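Local coordinates for protein inactive poly [ADP-ribose] polymerase RCD1 (Arabidopsis thaliana, PDB 5NGO) that probably lacks ADP-ribosyltransferase activity despite its PARP fold, and is a host protein that a downy mildew effector binds to suppress plant immunity, at residues A65-K70 and V124-I129; D59-Y64 and G131-L136. All coordinates share one frame; numbering follows the deposited sequence.

Contact 1: residues A65-K70 and V124-I129; sequences AWLPAK and VLCRVI
Val124 O accepts the backbone N-H of Leu67, N to O 2.8 Å, in the carbonyl plane, and is also approached by CA of Trp66 at 3.4 Å in a CA-H...O contact. Val124 N returns a bond to Leu67 O, so Leu67 and Val124 are an antiparallel hydrogen-bonded pair. Ala65 and Cys126 form the next one. There Cys126 N meets Ala65 O almost straight, at 172°. Between them lies the non-hydrogen-bonded pair Trp66-Leu125, whose side chains share one face of the sheet. CD1 of Leu125 stands over the six-membered ring of Trp66, 3.6 Å from its centroid and 4° off the ring normal, a CH-pi contact. In Leu125, CG anti to the backbone N (chi1 -173°) and the turn at chi2 together bring CD1 over the indole. Its CB touches the ring at CZ3. Ala65, Leu67, Val124 and Cys126 point to the opposite face, where CB of Leu67 packs on SG of Cys126 at 4.0 Å. CB of Ala65 also meets CG2 of Val128, and CB of Ala69 meets CG2 of Val124. The indole N-H is satisfied by Ala103 O, and Phe16 of helix 9-19 meets the ring edge-to-face. The contact lies in the core of the PARP-type sheet: strand 98-102 flanks 62-68, and strand 174-182 flanks 121-129.

Contact 2: residues D59-Y64 and G131-L136; sequences DANVRY and GNMELL
Gly131 meets the turn before strand 62-68 through both its backbone polar atoms. Gly131 N donates to Ala60 O at 2.9 Å, with a bent angle of 136°. Its phi is positive, a conformation that favours glycine. Its carbonyl O takes the side-chain N-H of Asn61, Asn61 ND2 to Gly131 O 3.0 Å. This bond is nearly straight, at 167°, and lies in both the carbonyl plane and the amide plane of Asn61. CG of Asn61 is anti to its own backbone N (chi1 -175°), which extends the amide toward the glycine. The other end of the amide is used too: Asn61 OD1 accepts from Arg63 NE at 2.7 Å, at the guanidinium edge. The Asn61 amide is thus held at both ends, and its rotation is probably fixed. The backbone N of Asn61 donates to Asp59 OD1 at 2.9 Å, closing an Asx turn. Two residues beyond Gly131, Met133 crosses the Asn61 side chain at about a right angle, and CG of Met133 lies 3.5 Å from Asn61 ND2. SD of Met133 lies over one face of the Arg63 guanidinium, 4.1 Å from Arg63 CZ. Glu134 then starts the short strand 134-135, and its carboxylate is held by Gln142 and Gly146 N. Tyr163 of strand 162-165 touches Met133, and Arg63 NH1 makes a weak hydrogen bond to Tyr163 OH. Helix 37-57 covers Ala60 through Val50, and strand 134-135 pairs with 153-154 at the edge of the sheet.

In the fold
The centres of the two contacts lie about 15 Å apart. They share strand 62-68: contact 2 uses its start and the turn before it, and contact 1 its later part. Strand 121-129 is the partner in contact 1, and the chain runs on from it into the 131-136 segment of contact 2. Along the sequence contact 1 is therefore nested inside the loop closed by contact 2. The two also touch, with Val128 N 2.8 Å from Arg63 O in a probable hydrogen bond that continues the strand pairing. Strand 62-68 thus joins the buried middle of the PARP-type domain, at contact 1, to the outlying segment that leads into edge strand 134-135.

Contact 1: residues A65-K70 and V124-I129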
ATOM      1  N   ALA A  65       0.135  -1.286  -4.760  1.00 39.84           N
ATOM      2  CA  ALA A  65       1.276  -1.085  -3.873  1.00 39.43           C
ATOM      3  C   ALA A  65       1.158  -1.984  -2.654  1.00 38.06           C
ATOM      4  O   ALA A  65       0.056  -2.392  -2.294  1.00 38.58           O
ATOM      5  CB  ALA A  65       1.338   0.378  -3.453  1.00 40.47           C
ATOM      6  N   TRP A  66       2.290  -2.294  -2.035  1.00 37.90           N
ATOM      7  CA  TRP A  66       2.348  -3.228  -0.926  1.00 37.41           C
ATOM      8  C   TRP A  66       2.451  -2.465   0.390  1.00 39.25           C
ATOM      9  O   TRP A  66       3.239  -1.508   0.507  1.00 41.62           O
ATOM     10  CB  TRP A  66       3.547  -4.154  -1.034  1.00 36.92           C
ATOM     11  CG  TRP A  66       3.569  -4.986  -2.262  1.00 36.09           C
ATOM     12  CD1 TRP A  66       4.274  -4.762  -3.395  1.00 36.42           C
ATOM     13  CD2 TRP A  66       2.847  -6.198  -2.479  1.00 35.22           C
ATOM     14  NE1 TRP A  66       4.033  -5.737  -4.315  1.00 38.01           N
ATOM     15  CE2 TRP A  66       3.150  -6.636  -3.776  1.00 37.66           C
ATOM     16  CE3 TRP A  66       1.967  -6.956  -1.701  1.00 35.07           C
ATOM     17  CZ2 TRP A  66       2.617  -7.807  -4.317  1.00 37.54           C
ATOM     18  CZ3 TRP A  66       1.426  -8.094  -2.224  1.00 35.36           C
ATOM     19  CH2 TRP A  66       1.756  -8.517  -3.531  1.00 36.62           C
ATOM     20  N   LEU A  67       1.634  -2.881   1.355  1.00 38.57           N
ATOM     21  CA  LEU A  67       1.615  -2.302   2.683  1.00 39.32           C
ATOM     22  C   LEU A  67       2.002  -3.370   3.709  1.00 38.76           C
ATOM     23  O   LEU A  67       1.277  -4.355   3.867  1.00 39.21           O
ATOM     24  CB  LEU A  67       0.189  -1.779   2.987  1.00 38.38           C
ATOM     25  CG  LEU A  67      -0.019  -1.133   4.359  1.00 39.13           C
ATOM     26  CD1 LEU A  67       0.869   0.099   4.551  1.00 39.30           C
ATOM     27  CD2 LEU A  67      -1.492  -0.727   4.485  1.00 39.34           C
ATOM     28  N   PRO A  68       3.123  -3.207   4.413  1.00 41.07           N
ATOM     29  CA  PRO A  68       3.450  -4.145   5.496  1.00 42.21           C
ATOM     30  C   PRO A  68       2.417  -4.130   6.584  1.00 45.21           C
ATOM     31  O   PRO A  68       1.958  -3.029   6.982  1.00 46.06           O
ATOM     32  CB  PRO A  68       4.792  -3.646   6.019  1.00 42.70           C
ATOM     33  CG  PRO A  68       5.350  -2.746   4.929  1.00 42.75           C
ATOM     34  CD  PRO A  68       4.192  -2.204   4.208  1.00 41.67           C
ATOM     35  N   ALA A  69       2.005  -5.308   7.045  1.00 47.34           N
ATOM     36  CA  ALA A  69       0.978  -5.410   8.076  1.00 50.88           C
ATOM     37  C   ALA A  69       1.402  -6.397   9.149  1.00 54.91           C
ATOM     38  O   ALA A  69       2.558  -6.805   9.200  1.00 54.52           O
ATOM     39  CB  ALA A  69      -0.340  -5.829   7.434  1.00 51.47           C
ATOM     40  N   LYS A  70       0.477  -6.760  10.019  1.00 59.41           N
ATOM     41  CA  LYS A  70       0.672  -7.798  11.014  1.00 63.45           C
ATOM     42  C   LYS A  70      -0.677  -8.434  11.267  1.00 64.69           C
ATOM     43  O   LYS A  70      -1.715  -7.800  11.013  1.00 62.99           O
ATOM     44  CB  LYS A  70       1.277  -7.230  12.298  1.00 65.99           C
ATOM     45  CG  LYS A  70       0.544  -5.997  12.812  1.00 66.91           C
ATOM     46  CD  LYS A  70       1.283  -5.383  13.969  1.00 70.78           C
ATOM     47  CE  LYS A  70       1.035  -3.874  14.075  1.00 72.06           C
ATOM     48  NZ  LYS A  70       1.775  -3.296  15.232  1.00 73.85           N
ATOM     49  N   VAL A 124      -0.095  -6.570   2.720  1.00 41.74           N
ATOM     50  CA  VAL A 124      -1.374  -6.257   2.083  1.00 41.48           C
ATOM     51  C   VAL A 124      -1.118  -5.618   0.714  1.00 39.48           C
ATOM     52  O   VAL A 124      -0.309  -4.694   0.613  1.00 40.85           O
ATOM     53  CB  VAL A 124      -2.210  -5.301   2.966  1.00 42.08           C
ATOM     54  CG1 VAL A 124      -3.508  -4.908   2.295  1.00 43.15           C
ATOM     55  CG2 VAL A 124      -2.517  -5.942   4.299  1.00 42.03           C
ATOM     56  N   LEU A 125      -1.779  -6.114  -0.327  1.00 38.51           N
ATOM     57  CA  LEU A 125      -1.767  -5.458  -1.633  1.00 38.53           C
ATOM     58  C   LEU A 125      -2.929  -4.456  -1.674  1.00 37.17           C
ATOM     59  O   LEU A 125      -4.085  -4.836  -1.476  1.00 36.65           O
ATOM     60  CB  LEU A 125      -1.895  -6.431  -2.802  1.00 38.48           C
ATOM     61  CG  LEU A 125      -1.731  -5.818  -4.197  1.00 38.28           C
ATOM     62  CD1 LEU A 125      -0.323  -5.331  -4.373  1.00 39.24           C
ATOM     63  CD2 LEU A 125      -1.999  -6.812  -5.301  1.00 38.47           C
ATOM     64  N   CYS A 126      -2.597  -3.196  -1.948  1.00 36.16           N
ATOM     65  CA  CYS A 126      -3.574  -2.106  -2.006  1.00 36.99           C
ATOM     66  C   CYS A 126      -3.684  -1.489  -3.395  1.00 36.03           C
ATOM     67  O   CYS A 126      -2.723  -1.504  -4.167  1.00 34.80           O
ATOM     68  CB  CYS A 126      -3.149  -0.988  -1.079  1.00 37.88           C
ATOM     69  SG  CYS A 126      -3.030  -1.427   0.646  1.00 41.17           S
ATOM     70  N   ARG A 127      -4.866  -0.966  -3.686  1.00 35.80           N
ATOM     71  CA  ARG A 127      -5.044  -0.013  -4.781  1.00 37.41           C
ATOM     72  C   ARG A 127      -4.798   1.354  -4.174  1.00 36.16           C
ATOM     73  O   ARG A 127      -5.319   1.649  -3.107  1.00 37.31           O
ATOM     74  CB  ARG A 127      -6.465  -0.045  -5.322  1.00 39.60           C
ATOM     75  CG  ARG A 127      -6.995  -1.413  -5.666  1.00 40.98           C
ATOM     76  CD  ARG A 127      -8.186  -1.319  -6.589  1.00 42.65           C
ATOM     77  NE  ARG A 127      -8.892  -2.585  -6.698  1.00 43.83           N
ATOM     78  CZ  ARG A 127     -10.055  -2.755  -7.332  1.00 44.47           C
ATOM     79  NH1 ARG A 127     -10.662  -1.738  -7.938  1.00 45.12           N
ATOM     80  NH2 ARG A 127     -10.587  -3.975  -7.402  1.00 44.37           N
ATOM     81  N   VAL A 128      -3.976   2.160  -4.833  1.00 37.01           N
ATOM     82  CA  VAL A 128      -3.657   3.503  -4.379  1.00 38.91           C
ATOM     83  C   VAL A 128      -3.937   4.476  -5.508  1.00 40.35           C
ATOM     84  O   VAL A 128      -3.485   4.276  -6.643  1.00 40.54           O
ATOM     85  CB  VAL A 128      -2.181   3.648  -3.966  1.00 39.32           C
ATOM     86  CG1 VAL A 128      -1.925   5.019  -3.370  1.00 39.73           C
ATOM     87  CG2 VAL A 128      -1.783   2.543  -2.997  1.00 40.23           C
ATOM     88  N   ILE A 129      -4.672   5.535  -5.177  1.00 41.63           N
ATOM     89  CA  ILE A 129      -4.895   6.657  -6.087  1.00 42.94           C
ATOM     90  C   ILE A 129      -3.725   7.612  -5.909  1.00 43.33           C
ATOM     91  O   ILE A 129      -3.671   8.384  -4.951  1.00 41.32           O
ATOM     92  CB  ILE A 129      -6.208   7.379  -5.776  1.00 43.44           C
ATOM     93  CG1 ILE A 129      -7.396   6.423  -5.964  1.00 44.22           C
ATOM     94  CG2 ILE A 129      -6.376   8.605  -6.667  1.00 45.05           C
ATOM     95  CD1 ILE A 129      -8.680   6.913  -5.306  1.00 44.63           C
TER

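Contact 2: residues D59-Y64 and G131-L136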
ATOM      1  N   ASP A  59      -6.497  12.052 -15.000  1.00 65.56           N
ATOM      2  CA  ASP A  59      -6.099  10.662 -14.768  1.00 63.91           C
ATOM      3  C   ASP A  59      -6.037  10.417 -13.253  1.00 59.94           C
ATOM      4  O   ASP A  59      -5.359  11.160 -12.527  1.00 59.16           O
ATOM      5  CB  ASP A  59      -4.715  10.428 -15.409  1.00 65.94           C
ATOM      6  CG  ASP A  59      -4.282   8.948 -15.441  1.00 66.60           C
ATOM      7  OD1 ASP A  59      -4.927   8.050 -14.856  1.00 65.28           O
ATOM      8  OD2 ASP A  59      -3.241   8.677 -16.066  1.00 70.31           O
ATOM      9  N   ALA A  60      -6.743   9.390 -12.776  1.00 56.63           N
ATOM     10  CA  ALA A  60      -6.673   9.005 -11.354  1.00 53.67           C
ATOM     11  C   ALA A  60      -5.310   8.389 -10.997  1.00 51.91           C
ATOM     12  O   ALA A  60      -4.817   8.559  -9.877  1.00 51.37           O
ATOM     13  CB  ALA A  60      -7.800   8.042 -10.996  1.00 52.03           C
ATOM     14  N   ASN A  61      -4.706   7.693 -11.959  1.00 51.21           N
ATOM     15  CA  ASN A  61      -3.390   7.089 -11.803  1.00 50.75           C
ATOM     16  C   ASN A  61      -3.426   6.149 -10.601  1.00 48.52           C
ATOM     17  O   ASN A  61      -2.745   6.353  -9.588  1.00 48.01           O
ATOM     18  CB  ASN A  61      -2.294   8.157 -11.701  1.00 51.38           C
ATOM     19  CG  ASN A  61      -0.889   7.554 -11.651  1.00 50.16           C
ATOM     20  OD1 ASN A  61      -0.658   6.432 -12.089  1.00 49.94           O
ATOM     21  ND2 ASN A  61       0.051   8.295 -11.076  1.00 49.87           N
ATOM     22  N   VAL A  62      -4.274   5.127 -10.739  1.00 47.48           N
ATOM     23  CA  VAL A  62      -4.434   4.092  -9.746  1.00 46.27           C
ATOM     24  C   VAL A  62      -3.307   3.078  -9.920  1.00 46.40           C
ATOM     25  O   VAL A  62      -3.082   2.585 -11.017  1.00 49.64           O
ATOM     26  CB  VAL A  62      -5.807   3.400  -9.863  1.00 45.39           C
ATOM     27  CG1 VAL A  62      -5.928   2.273  -8.837  1.00 44.06           C
ATOM     28  CG2 VAL A  62      -6.940   4.435  -9.632  1.00 45.88           C
ATOM     29  N   ARG A  63      -2.621   2.766  -8.829  1.00 45.65           N
ATOM     30  CA  ARG A  63      -1.526   1.798  -8.828  1.00 46.12           C
ATOM     31  C   ARG A  63      -1.695   0.771  -7.734  1.00 43.40           C
ATOM     32  O   ARG A  63      -2.374   1.004  -6.750  1.00 41.82           O
ATOM     33  CB  ARG A  63      -0.192   2.521  -8.634  1.00 49.11           C
ATOM     34  CG  ARG A  63       0.361   3.066  -9.926  1.00 51.79           C
ATOM     35  CD  ARG A  63       1.117   4.351  -9.725  1.00 54.47           C
ATOM     36  NE  ARG A  63       1.367   4.999 -11.027  1.00 58.84           N
ATOM     37  CZ  ARG A  63       2.548   5.096 -11.640  1.00 60.69           C
ATOM     38  NH1 ARG A  63       3.677   4.608 -11.068  1.00 61.47           N
ATOM     39  NH2 ARG A  63       2.611   5.737 -12.799  1.00 63.99           N
ATOM     40  N   TYR A  64      -1.098  -0.394  -7.947  1.00 43.33           N
ATOM     41  CA  TYR A  64      -1.017  -1.389  -6.885  1.00 41.79           C
ATOM     42  C   TYR A  64       0.219  -1.091  -6.071  1.00 41.09           C
ATOM     43  O   TYR A  64       1.231  -0.641  -6.614  1.00 42.44           O
ATOM     44  CB  TYR A  64      -1.017  -2.802  -7.436  1.00 42.34           C
ATOM     45  CG  TYR A  64      -2.397  -3.298  -7.809  1.00 43.53           C
ATOM     46  CD1 TYR A  64      -3.344  -3.596  -6.832  1.00 44.33           C
ATOM     47  CD2 TYR A  64      -2.781  -3.422  -9.150  1.00 46.06           C
ATOM     48  CE1 TYR A  64      -4.583  -4.090  -7.137  1.00 46.21           C
ATOM     49  CE2 TYR A  64      -4.041  -3.865  -9.495  1.00 46.98           C
ATOM     50  CZ  TYR A  64      -4.949  -4.174  -8.480  1.00 48.49           C
ATOM     51  OH  TYR A  64      -6.155  -4.715  -8.838  1.00 51.87           O
ATOM     52  N   GLY A 131      -2.751   9.836  -8.342  1.00 53.77           N
ATOM     53  CA  GLY A 131      -3.054  11.089  -9.031  1.00 58.92           C
ATOM     54  C   GLY A 131      -1.837  11.698  -9.695  1.00 61.29           C
ATOM     55  O   GLY A 131      -1.019  10.981 -10.270  1.00 62.72           O
ATOM     56  N   ASN A 132      -1.719  13.023  -9.586  1.00 63.85           N
ATOM     57  CA  ASN A 132      -0.518  13.749 -10.008  1.00 66.13           C
ATOM     58  C   ASN A 132       0.568  13.578  -8.981  1.00 63.12           C
ATOM     59  O   ASN A 132       0.542  14.222  -7.923  1.00 61.85           O
ATOM     60  CB  ASN A 132      -0.800  15.242 -10.168  1.00 71.17           C
ATOM     61  CG  ASN A 132      -1.497  15.546 -11.446  1.00 73.51           C
ATOM     62  OD1 ASN A 132      -2.487  16.219 -11.459  1.00 78.48           O
ATOM     63  ND2 ASN A 132      -0.936  15.072 -12.546  1.00 74.26           N
ATOM     64  N   MET A 133       1.551  12.744  -9.302  1.00 61.68           N
ATOM     65  CA  MET A 133       2.568  12.360  -8.334  1.00 61.12           C
ATOM     66  C   MET A 133       3.595  13.460  -8.104  1.00 62.41           C
ATOM     67  O   MET A 133       4.127  14.014  -9.057  1.00 63.73           O
ATOM     68  CB  MET A 133       3.285  11.085  -8.799  1.00 61.50           C
ATOM     69  CG  MET A 133       2.359   9.909  -8.939  1.00 59.73           C
ATOM     70  SD  MET A 133       3.177   8.379  -9.324  1.00 61.72           S
ATOM     71  CE  MET A 133       4.027   8.035  -7.867  1.00 59.95           C
ATOM     72  N   GLU A 134       3.859  13.765  -6.833  1.00 62.35           N
ATOM     73  CA  GLU A 134       4.944  14.667  -6.457  1.00 66.02           C
ATOM     74  C   GLU A 134       6.230  13.851  -6.285  1.00 67.83           C
ATOM     75  O   GLU A 134       6.271  12.885  -5.522  1.00 69.37           O
ATOM     76  CB  GLU A 134       4.611  15.360  -5.137  1.00 65.95           C
ATOM     77  CG  GLU A 134       5.582  16.442  -4.727  1.00 69.18           C
ATOM     78  CD  GLU A 134       5.232  17.121  -3.407  1.00 69.89           C
ATOM     79  OE1 GLU A 134       6.130  17.759  -2.817  1.00 74.58           O
ATOM     80  OE2 GLU A 134       4.081  17.005  -2.927  1.00 67.10           O
ATOM     81  N   LEU A 135       7.284  14.251  -6.998  1.00 70.38           N
ATOM     82  CA  LEU A 135       8.633  13.736  -6.756  1.00 70.82           C
ATOM     83  C   LEU A 135       9.111  14.351  -5.442  1.00 71.76           C
ATOM     84  O   LEU A 135       9.192  15.584  -5.356  1.00 76.00           O
ATOM     85  CB  LEU A 135       9.578  14.106  -7.909  1.00 73.12           C
ATOM     86  CG  LEU A 135      11.061  13.663  -7.912  1.00 74.95           C
ATOM     87  CD1 LEU A 135      11.235  12.254  -7.334  1.00 72.41           C
ATOM     88  CD2 LEU A 135      11.707  13.831  -9.298  1.00 77.65           C
ATOM     89  N   LEU A 136       9.373  13.526  -4.435  1.00 71.47           N
ATOM     90  CA  LEU A 136       9.708  14.030  -3.112  1.00 71.78           C
ATOM     91  C   LEU A 136      11.177  14.411  -2.949  1.00 75.53           C
ATOM     92  O   LEU A 136      12.081  13.613  -3.224  1.00 79.92           O
ATOM     93  CB  LEU A 136       9.323  13.025  -2.023  1.00 69.56           C
ATOM     94  CG  LEU A 136       7.927  13.030  -1.373  1.00 67.62           C
ATOM     95  CD1 LEU A 136       6.813  13.659  -2.191  1.00 68.85           C
ATOM     96  CD2 LEU A 136       7.511  11.639  -0.921  1.00 64.70           C
TER